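Local structure of MxaA (4W4T) at residues T61-F66 and I83-R88; G65-F70 and D288-A293; F70-L75 and K101-Y106; G254-N257 and L261-R264. The protein ends the myxalamid PKS-NRPS assembly line, this chain being its terminal NADPH-binding Rossmann-type reductase domain, which probably releases the product by reduction to a primary alcohol. All blocks are in the same frame, centred on the assembly; numbering follows the deposited sequence.

Contact 1. Residues T61-F66 and I83-R88; sequences TGATGF and IYCLVR
Ala63, Thr64 and Thr61 pack against Cys85, Val87 and Leu86 where the loop that follows strand 57-61 runs beside the next parallel strand, 82-87. The closely packed part has Ala63 against Cys85 as its buried centre and Thr64 on Val87 at its more open margin. The CB of Ala63 sits 4.0 Å from the CB of Cys85 and meets its SG at the same range, the sulfur standing beside its own backbone N (chi1 -63°). Next to this pair, Thr64 CG2 meets Val87 CG2 at 3.9 Å, the two side chains crossing at about a right angle. Thr61 and Leu86 instead lie side by side and point the same way, with 4.0 Å between Thr61 CG2 and Leu86 CD2; the Thr61 hydroxyl turns to His148.

Between these apolar contacts the backbones are joined through solvent. Water 1 accepts from Gly62 N at 3.2 Å and water 2 from Ala63 N at 2.9 Å, and both donate to Leu86 O, so one carbonyl receives two water bridges. The loop is folded by a type I turn whose Gly65 N binds Gly62 O at 3.1 Å. The backbone angles of Gly62 (phi 95°, psi 18°) would press a side chain against the preceding carbonyl oxygen.

The sequence TGATGFLG, from Thr61 onward, matches the glycine-rich TGxxGxxG signature of short-chain dehydrogenases, and Thr64, Gly65 and Phe66 bind NADPH, as does Arg88 just beyond the strand. Apolar side-chain packing sets the cofactor loop against the strand, while the polar link is carried by two waters sharing Leu86 O.

Contact 2. Residues G65-F70 and D288-A293; sequences GFLGAF and DYVSSA
Leu67 lays its isobutyl end across Val290 where two helices of the Rossmann-type reductase domain meet: helix 66-78, which follows the glycine-rich cofactor loop, and helix 287-298. Over these short segments the axes approach to 9.3 Å and cross at -58°. The Leu67 and Val290 side chains stand at about a right angle to each other. With CG extended away from the backbone N (chi1 179°), Leu67 carries both methyls to the same valine branch, CD1 at 3.8 Å and CD2 at 4.1 Å from Val290 CG1. Leu67 is itself an NADPH-binding residue, while Val290 also touches Pro244 and Val247 of strand 239-248, so the pair joins the cofactor helix to a helix resting on the sheet.

One turn on, Phe70 meets Ser291 by its CB rather than by its ring. The ring swings off beside the backbone N (chi1 -66°), where Phe66 O lies at its edge and in its plane. Ser291 faces helix 66-78 at its closest backbone approach, with 6.0 Å between the CA atoms of Phe70 and Ser291. Its buried hydroxyl bonds to Val287 O and Glu74 OE1, and that same OG lies 3.7 Å from Phe70 CB.

Contact 3. Residues F70-L75 and K101-Y106; sequences FLLEEL and KNLESY
Leu103 and Tyr106 carry helix 92-105 and the turn at its end onto Leu72, Glu73 and Phe70 of helix 66-78. Asn102 comes first and serves the neighbouring cofactor loop: its ND2 bonds to both Ala63 O and Gly65 O. Leu103 follows, its CB directed toward the facing helix and its side chain crossing that of Leu72 at about a right angle. With CG extended opposite its backbone N (chi1 175°), Leu72 brings CD2 against the fork of Leu103, 4.0 Å from Leu103 CD1 and 4.1 Å from Leu103 CD2. The latter methyl also rests 4.2 Å from Glu73 CB; only the root of the glutamate takes part, since its carboxylate turns off to a salt bridge with Arg77.

The Ser105 hydroxyl donates back to Asn102 O in a short bond, tilted 21° from the carbonyl plane. The same OG stands 3.4 Å above one face of the Tyr106 ring, toward its rim. Tyr106 closes the segment by presenting its CB to the far end of the Phe70 ring, 3.8 Å from Phe70 CZ, while Tyr106 CG lies 4.0 Å from Phe70 CE1. The ring planes are inclined at 37° with centroids 5.7 Å apart, an oblique pairing. Tyr106 also meets Phe66 edge-to-face, linking it to an NADPH-binding residue.

Leu72 further touches Ile83 and Cys85 of the strand between these helices, so this is packing within a beta-alpha-beta-alpha part of the Rossmann fold. Its chemistry is apolar at the interface, with the acidic group of Glu73 directed along its own helix and the amide of Asn102 fastening the glycine-rich loop.

Contact 4. Residues G254-N257 and L261-R264; sequences GAWN and LVCR
Trp256 receives the sulfur of Cys263 over one face of its indole, in a sulfur-aromatic contact between the loop after strand 239-248 and the first turn of helix 261-272. The SG lies 3.5 Å from the centroid of the five-membered ring and 16° off the ring normal. Its nearest atoms are those of the fused bond, with both Trp256 CE2 and Trp256 CD2 at 3.4 Å from Cys263 SG. The indole is brought there by an extended side chain, CG lying opposite the backbone N (chi1 -159°).

Apolar packing is added by Val262, whose side chain crosses that of the tryptophan at about a right angle. Val262 CG1 approaches the six-membered ring obliquely, 3.7 Å from Trp256 CH2 and 3.8 Å from Trp256 CZ2. Replacing Trp256 with an alanine would probably leave the Cys263 sulfur without its aromatic surface and open a gap beside Val262.

Polar groups have partners outside the two segments. Trp256 O bonds to Arg413 NH1, bringing in the C-terminal part of the chain. At the helix start Val262 N bonds to Asp260 OD1, and Arg264 forms a salt bridge with Asp259. The Asn257 carbonyl O merely lies 3.8 Å from Cys263 SG.

The rings of Phe66 and Tyr406 also meet the indole, and Phe66 ties it to the cofactor site. The arrangement is a cysteine sulfur-aromatic contact, placed next to an NADPH-binding residue of the Rossmann-type reductase domain.

Overall arrangement
The four contacts gather about helix 66-78 and the loop before it. Contacts 2 and 3 both use this helix, share Phe70 and have centres about 8 Å apart; contact 1, about 10 Å from contact 3, joins the loop to strand 82-87. Contact 4 comes later in the chain, its centre about 20 Å from that of contact 1, yet it touches the helix through Phe66 and Phe70. Along the sequence, contacts 1 and 3 alternate within the opening beta-alpha units of the parallel sheet, while contacts 3 and 4 both lie inside the long loop closed by contact 2. The NADPH-binding region thus packs both against neighbouring secondary structure and against segments distant in sequence.

Contact 1. Residues T61-F66 and I83-R88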
# COMPACT_ATOMS: atom_id res chain seq x y z
N THR A 61 0.84 -15.88 -24.01
CA THR A 61 0.34 -15.53 -22.70
C THR A 61 0.53 -14.02 -22.51
O THR A 61 1.51 -13.42 -22.97
CB THR A 61 1.05 -16.32 -21.55
OG1 THR A 61 2.45 -16.03 -21.53
CG2 THR A 61 0.87 -17.81 -21.73
N GLY A 62 -0.43 -13.40 -21.83
CA GLY A 62 -0.31 -12.01 -21.44
C GLY A 62 -0.97 -11.06 -22.43
O GLY A 62 -0.69 -9.87 -22.39
N ALA A 63 -1.87 -11.58 -23.27
CA ALA A 63 -2.56 -10.74 -24.25
C ALA A 63 -3.41 -9.63 -23.64
O ALA A 63 -3.78 -8.68 -24.34
CB ALA A 63 -3.43 -11.61 -25.16
N THR A 64 -3.72 -9.72 -22.35
CA THR A 64 -4.55 -8.70 -21.72
C THR A 64 -3.73 -7.61 -21.01
O THR A 64 -4.30 -6.72 -20.37
CB THR A 64 -5.57 -9.30 -20.70
OG1 THR A 64 -4.86 -9.94 -19.64
CG2 THR A 64 -6.50 -10.32 -21.38
N GLY A 65 -2.41 -7.69 -21.11
CA GLY A 65 -1.55 -6.68 -20.50
C GLY A 65 -1.06 -5.65 -21.52
O GLY A 65 -1.51 -5.64 -22.65
N PHE A 66 -0.12 -4.80 -21.11
CA PHE A 66 0.32 -3.68 -21.95
C PHE A 66 1.24 -4.16 -23.07
O PHE A 66 0.88 -4.06 -24.25
CB PHE A 66 1.01 -2.62 -21.06
CG PHE A 66 1.60 -1.46 -21.83
CD1 PHE A 66 0.81 -0.71 -22.69
CD2 PHE A 66 2.93 -1.11 -21.64
CE1 PHE A 66 1.36 0.38 -23.39
CE2 PHE A 66 3.48 -0.03 -22.34
CZ PHE A 66 2.69 0.70 -23.21
N ILE A 83 -3.20 -17.26 -33.54
CA ILE A 83 -2.62 -16.89 -32.25
C ILE A 83 -3.56 -17.27 -31.12
O ILE A 83 -4.52 -16.56 -30.84
CB ILE A 83 -2.30 -15.37 -32.15
CG1 ILE A 83 -1.62 -14.84 -33.43
CG2 ILE A 83 -1.46 -15.09 -30.89
CD1 ILE A 83 -0.27 -15.47 -33.74
N TYR A 84 -3.26 -18.38 -30.46
CA TYR A 84 -3.98 -18.78 -29.27
C TYR A 84 -3.58 -17.89 -28.11
O TYR A 84 -2.40 -17.74 -27.83
CB TYR A 84 -3.69 -20.25 -28.93
CG TYR A 84 -4.29 -21.23 -29.91
CD1 TYR A 84 -3.74 -21.41 -31.18
CD2 TYR A 84 -5.39 -22.00 -29.56
CE1 TYR A 84 -4.29 -22.33 -32.08
CE2 TYR A 84 -5.94 -22.91 -30.44
CZ TYR A 84 -5.39 -23.07 -31.70
OH TYR A 84 -5.96 -23.99 -32.56
N CYS A 85 -4.57 -17.30 -27.44
CA CYS A 85 -4.32 -16.38 -26.34
C CYS A 85 -4.92 -16.84 -25.02
O CYS A 85 -6.13 -16.87 -24.86
CB CYS A 85 -4.86 -14.99 -26.68
SG CYS A 85 -4.04 -14.25 -28.09
N LEU A 86 -4.06 -17.16 -24.06
CA LEU A 86 -4.52 -17.59 -22.75
C LEU A 86 -5.19 -16.41 -22.04
O LEU A 86 -4.61 -15.34 -21.94
CB LEU A 86 -3.35 -18.13 -21.93
CG LEU A 86 -3.70 -18.84 -20.62
CD1 LEU A 86 -4.29 -20.21 -20.92
CD2 LEU A 86 -2.47 -18.95 -19.76
N VAL A 87 -6.41 -16.61 -21.55
CA VAL A 87 -7.16 -15.53 -20.93
C VAL A 87 -8.14 -16.06 -19.89
O VAL A 87 -8.84 -17.05 -20.12
CB VAL A 87 -7.92 -14.70 -22.00
CG1 VAL A 87 -8.86 -15.61 -22.82
CG2 VAL A 87 -8.69 -13.55 -21.37
N ARG A 88 -8.18 -15.40 -18.73
CA ARG A 88 -9.17 -15.71 -17.70
C ARG A 88 -10.54 -15.19 -18.10
O ARG A 88 -10.74 -13.99 -18.22
CB ARG A 88 -8.79 -15.08 -16.35
CG ARG A 88 -7.49 -15.57 -15.75
CD ARG A 88 -7.16 -14.85 -14.44
NE ARG A 88 -8.10 -15.17 -13.36
CZ ARG A 88 -8.96 -14.31 -12.83
NH1 ARG A 88 -9.01 -13.06 -13.27
NH2 ARG A 88 -9.76 -14.70 -11.84
O HOH W 1 -3.27 -13.80 -20.51
O HOH W 2 -2.94 -14.24 -23.63

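Contact 2. Residues G65-F70 and D288-A293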
# COMPACT_ATOMS: atom_id res chain seq x y z
N GLY A 65 -2.41 -7.69 -21.11
CA GLY A 65 -1.55 -6.68 -20.50
C GLY A 65 -1.06 -5.65 -21.52
O GLY A 65 -1.51 -5.64 -22.65
N PHE A 66 -0.12 -4.80 -21.11
CA PHE A 66 0.32 -3.68 -21.95
C PHE A 66 1.24 -4.16 -23.07
O PHE A 66 0.88 -4.06 -24.25
CB PHE A 66 1.01 -2.62 -21.06
CG PHE A 66 1.60 -1.46 -21.83
CD1 PHE A 66 0.81 -0.71 -22.69
CD2 PHE A 66 2.93 -1.11 -21.64
CE1 PHE A 66 1.36 0.38 -23.39
CE2 PHE A 66 3.48 -0.03 -22.34
CZ PHE A 66 2.69 0.70 -23.21
N LEU A 67 2.41 -4.70 -22.73
CA LEU A 67 3.28 -5.30 -23.75
C LEU A 67 2.54 -6.35 -24.58
O LEU A 67 2.70 -6.42 -25.80
CB LEU A 67 4.51 -5.93 -23.11
CG LEU A 67 5.48 -6.62 -24.08
CD1 LEU A 67 5.96 -5.65 -25.16
CD2 LEU A 67 6.65 -7.17 -23.30
N GLY A 68 1.74 -7.17 -23.90
CA GLY A 68 1.01 -8.24 -24.57
C GLY A 68 0.12 -7.79 -25.72
O GLY A 68 0.02 -8.48 -26.73
N ALA A 69 -0.53 -6.64 -25.56
CA ALA A 69 -1.37 -6.08 -26.62
C ALA A 69 -0.56 -5.82 -27.89
O ALA A 69 -0.98 -6.18 -28.99
CB ALA A 69 -2.04 -4.80 -26.15
N PHE A 70 0.61 -5.21 -27.73
CA PHE A 70 1.44 -4.87 -28.88
C PHE A 70 2.07 -6.11 -29.48
O PHE A 70 2.15 -6.25 -30.69
CB PHE A 70 2.51 -3.84 -28.46
CG PHE A 70 1.93 -2.51 -28.08
CD1 PHE A 70 1.42 -2.30 -26.81
CD2 PHE A 70 1.86 -1.49 -29.01
CE1 PHE A 70 0.87 -1.08 -26.47
CE2 PHE A 70 1.31 -0.27 -28.68
CZ PHE A 70 0.81 -0.05 -27.41
N ASP A 288 6.73 -0.08 -28.59
CA ASP A 288 6.78 -0.50 -30.00
C ASP A 288 8.16 -1.08 -30.37
O ASP A 288 8.25 -1.98 -31.20
CB ASP A 288 6.39 0.62 -30.98
CG ASP A 288 7.01 1.99 -30.65
OD1 ASP A 288 7.07 2.35 -29.46
OD2 ASP A 288 7.40 2.70 -31.61
N TYR A 289 9.22 -0.62 -29.72
CA TYR A 289 10.52 -1.24 -29.92
C TYR A 289 10.60 -2.63 -29.27
O TYR A 289 11.13 -3.56 -29.87
CB TYR A 289 11.64 -0.35 -29.39
CG TYR A 289 12.98 -1.04 -29.40
CD1 TYR A 289 13.63 -1.35 -30.60
CD2 TYR A 289 13.61 -1.40 -28.21
CE1 TYR A 289 14.85 -1.98 -30.61
CE2 TYR A 289 14.83 -2.02 -28.20
CZ TYR A 289 15.45 -2.31 -29.40
OH TYR A 289 16.67 -2.94 -29.39
N VAL A 290 10.13 -2.74 -28.03
CA VAL A 290 10.20 -4.02 -27.34
C VAL A 290 9.41 -5.08 -28.10
O VAL A 290 9.93 -6.17 -28.38
CB VAL A 290 9.67 -3.93 -25.90
CG1 VAL A 290 9.78 -5.28 -25.22
CG2 VAL A 290 10.45 -2.88 -25.13
N SER A 291 8.18 -4.76 -28.48
CA SER A 291 7.37 -5.76 -29.17
C SER A 291 7.97 -6.11 -30.53
O SER A 291 8.03 -7.28 -30.88
CB SER A 291 5.91 -5.30 -29.34
OG SER A 291 5.80 -4.11 -30.10
N SER A 292 8.45 -5.12 -31.29
CA SER A 292 9.05 -5.45 -32.59
C SER A 292 10.31 -6.28 -32.43
O SER A 292 10.55 -7.19 -33.21
CB SER A 292 9.37 -4.18 -33.40
OG SER A 292 8.18 -3.59 -33.88
N ALA A 293 11.13 -5.96 -31.42
CA ALA A 293 12.37 -6.71 -31.22
C ALA A 293 12.09 -8.14 -30.78
O ALA A 293 12.77 -9.06 -31.23
CB ALA A 293 13.27 -6.01 -30.19

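Contact 3. Residues F70-L75 and K101-Y106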
# COMPACT_ATOMS: atom_id res chain seq x y z
N PHE A 70 0.61 -5.21 -27.73
CA PHE A 70 1.44 -4.87 -28.88
C PHE A 70 2.07 -6.11 -29.48
O PHE A 70 2.15 -6.25 -30.69
CB PHE A 70 2.51 -3.84 -28.46
CG PHE A 70 1.93 -2.51 -28.08
CD1 PHE A 70 1.42 -2.30 -26.81
CD2 PHE A 70 1.86 -1.49 -29.01
CE1 PHE A 70 0.87 -1.08 -26.47
CE2 PHE A 70 1.31 -0.27 -28.68
CZ PHE A 70 0.81 -0.05 -27.41
N LEU A 71 2.48 -7.04 -28.62
CA LEU A 71 2.99 -8.32 -29.08
C LEU A 71 1.93 -9.06 -29.89
O LEU A 71 2.22 -9.63 -30.93
CB LEU A 71 3.44 -9.16 -27.87
CG LEU A 71 4.45 -10.30 -28.04
CD1 LEU A 71 5.62 -9.88 -28.93
CD2 LEU A 71 4.96 -10.71 -26.64
N LEU A 72 0.69 -9.03 -29.42
CA LEU A 72 -0.36 -9.72 -30.17
C LEU A 72 -0.55 -9.09 -31.55
O LEU A 72 -0.56 -9.78 -32.57
CB LEU A 72 -1.67 -9.71 -29.41
CG LEU A 72 -2.85 -10.32 -30.18
CD1 LEU A 72 -2.49 -11.71 -30.72
CD2 LEU A 72 -4.09 -10.36 -29.30
N GLU A 73 -0.66 -7.77 -31.57
CA GLU A 73 -0.92 -7.07 -32.82
C GLU A 73 0.27 -7.26 -33.77
O GLU A 73 0.09 -7.50 -34.97
CB GLU A 73 -1.23 -5.59 -32.53
CG GLU A 73 -1.79 -4.81 -33.71
CD GLU A 73 -0.71 -4.30 -34.63
OE1 GLU A 73 0.46 -4.27 -34.19
OE2 GLU A 73 -1.02 -3.93 -35.79
N GLU A 74 1.48 -7.25 -33.22
CA GLU A 74 2.66 -7.48 -34.03
C GLU A 74 2.74 -8.92 -34.57
O GLU A 74 3.16 -9.13 -35.71
CB GLU A 74 3.92 -7.15 -33.22
CG GLU A 74 5.20 -7.21 -34.02
CD GLU A 74 5.88 -5.86 -34.12
OE1 GLU A 74 5.65 -5.01 -33.23
OE2 GLU A 74 6.66 -5.66 -35.07
N LEU A 75 2.35 -9.90 -33.77
CA LEU A 75 2.38 -11.29 -34.23
C LEU A 75 1.39 -11.54 -35.38
O LEU A 75 1.67 -12.32 -36.29
CB LEU A 75 2.07 -12.25 -33.06
CG LEU A 75 3.22 -12.48 -32.08
CD1 LEU A 75 2.73 -13.26 -30.87
CD2 LEU A 75 4.39 -13.21 -32.72
N LYS A 101 -10.91 -5.62 -26.25
CA LYS A 101 -10.99 -4.36 -25.51
C LYS A 101 -9.60 -3.86 -25.12
O LYS A 101 -9.32 -2.64 -25.18
CB LYS A 101 -11.87 -4.51 -24.27
CG LYS A 101 -13.37 -4.56 -24.58
CD LYS A 101 -14.21 -4.59 -23.30
CE LYS A 101 -15.70 -4.75 -23.61
NZ LYS A 101 -16.21 -3.65 -24.49
N ASN A 102 -8.73 -4.78 -24.71
CA ASN A 102 -7.36 -4.40 -24.36
C ASN A 102 -6.68 -3.75 -25.55
O ASN A 102 -6.08 -2.69 -25.41
CB ASN A 102 -6.55 -5.62 -23.89
CG ASN A 102 -5.19 -5.23 -23.33
OD1 ASN A 102 -5.08 -4.32 -22.52
ND2 ASN A 102 -4.14 -5.93 -23.75
N LEU A 103 -6.79 -4.37 -26.72
CA LEU A 103 -6.14 -3.82 -27.90
C LEU A 103 -6.77 -2.49 -28.30
O LEU A 103 -6.07 -1.58 -28.74
CB LEU A 103 -6.16 -4.82 -29.06
CG LEU A 103 -4.91 -5.71 -29.11
CD1 LEU A 103 -4.85 -6.68 -27.93
CD2 LEU A 103 -4.78 -6.47 -30.44
N GLU A 104 -8.09 -2.38 -28.12
CA GLU A 104 -8.80 -1.14 -28.44
C GLU A 104 -8.29 0.02 -27.60
O GLU A 104 -8.19 1.15 -28.07
CB GLU A 104 -10.32 -1.32 -28.25
CG GLU A 104 -11.02 -1.99 -29.42
CD GLU A 104 -12.50 -2.31 -29.16
OE1 GLU A 104 -12.97 -2.22 -28.01
OE2 GLU A 104 -13.19 -2.64 -30.14
N SER A 105 -7.93 -0.26 -26.35
CA SER A 105 -7.48 0.79 -25.44
C SER A 105 -6.14 1.40 -25.87
O SER A 105 -5.81 2.51 -25.46
CB SER A 105 -7.37 0.24 -24.01
OG SER A 105 -6.31 -0.70 -23.91
N TYR A 106 -5.39 0.68 -26.70
CA TYR A 106 -4.10 1.18 -27.20
C TYR A 106 -4.15 1.48 -28.68
O TYR A 106 -3.11 1.59 -29.34
CB TYR A 106 -2.98 0.17 -26.89
CG TYR A 106 -2.90 -0.14 -25.42
CD1 TYR A 106 -2.64 0.87 -24.50
CD2 TYR A 106 -3.10 -1.43 -24.95
CE1 TYR A 106 -2.58 0.60 -23.14
CE2 TYR A 106 -3.04 -1.71 -23.60
CZ TYR A 106 -2.78 -0.70 -22.70
OH TYR A 106 -2.71 -0.98 -21.35

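Contact 4. Residues G254-N257 and L261-R264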
# COMPACT_ATOMS: atom_id res chain seq x y z
N GLY A 254 1.75 7.40 -28.41
CA GLY A 254 1.81 7.71 -27.00
C GLY A 254 1.03 6.73 -26.13
O GLY A 254 0.90 6.95 -24.92
N ALA A 255 0.51 5.67 -26.74
CA ALA A 255 -0.29 4.69 -26.00
C ALA A 255 0.50 4.18 -24.81
O ALA A 255 1.62 3.72 -24.95
CB ALA A 255 -0.71 3.54 -26.89
N TRP A 256 -0.08 4.31 -23.63
CA TRP A 256 0.63 3.98 -22.40
C TRP A 256 -0.35 3.75 -21.28
O TRP A 256 -1.18 4.59 -20.97
CB TRP A 256 1.59 5.11 -22.02
CG TRP A 256 2.71 4.73 -21.10
CD1 TRP A 256 2.93 3.53 -20.48
CD2 TRP A 256 3.77 5.60 -20.69
NE1 TRP A 256 4.07 3.60 -19.71
CE2 TRP A 256 4.61 4.86 -19.82
CE3 TRP A 256 4.10 6.92 -20.98
CZ2 TRP A 256 5.75 5.41 -19.24
CZ3 TRP A 256 5.24 7.47 -20.41
CH2 TRP A 256 6.05 6.71 -19.54
N ASN A 257 -0.23 2.58 -20.67
CA ASN A 257 -1.05 2.20 -19.54
C ASN A 257 -0.82 3.12 -18.32
O ASN A 257 0.26 3.11 -17.75
CB ASN A 257 -0.74 0.75 -19.22
CG ASN A 257 -1.21 0.35 -17.88
OD1 ASN A 257 -2.37 0.55 -17.53
ND2 ASN A 257 -0.30 -0.19 -17.09
N LEU A 261 3.78 2.54 -12.97
CA LEU A 261 4.52 3.28 -11.95
C LEU A 261 5.22 4.55 -12.48
O LEU A 261 5.28 5.57 -11.79
CB LEU A 261 5.55 2.36 -11.30
CG LEU A 261 6.41 2.97 -10.20
CD1 LEU A 261 5.52 3.59 -9.15
CD2 LEU A 261 7.30 1.89 -9.59
N VAL A 262 5.78 4.46 -13.69
CA VAL A 262 6.45 5.61 -14.30
C VAL A 262 5.47 6.74 -14.57
O VAL A 262 5.78 7.91 -14.34
CB VAL A 262 7.16 5.23 -15.60
CG1 VAL A 262 7.78 6.46 -16.26
CG2 VAL A 262 8.21 4.17 -15.33
N CYS A 263 4.27 6.39 -15.05
CA CYS A 263 3.24 7.41 -15.24
C CYS A 263 2.83 8.03 -13.91
O CYS A 263 2.65 9.24 -13.81
CB CYS A 263 2.02 6.83 -15.93
SG CYS A 263 2.37 6.26 -17.61
N ARG A 264 2.67 7.18 -12.89
CA ARG A 264 2.34 7.66 -11.55
C ARG A 264 3.36 8.65 -11.01
O ARG A 264 3.03 9.68 -10.41
CB ARG A 264 2.24 6.48 -10.58
CG ARG A 264 0.95 5.72 -10.62
CD ARG A 264 0.97 4.65 -9.52
NE ARG A 264 -0.16 3.75 -9.62
CZ ARG A 264 -1.29 3.91 -8.95
NH1 ARG A 264 -1.43 4.92 -8.11
NH2 ARG A 264 -2.28 3.04 -9.11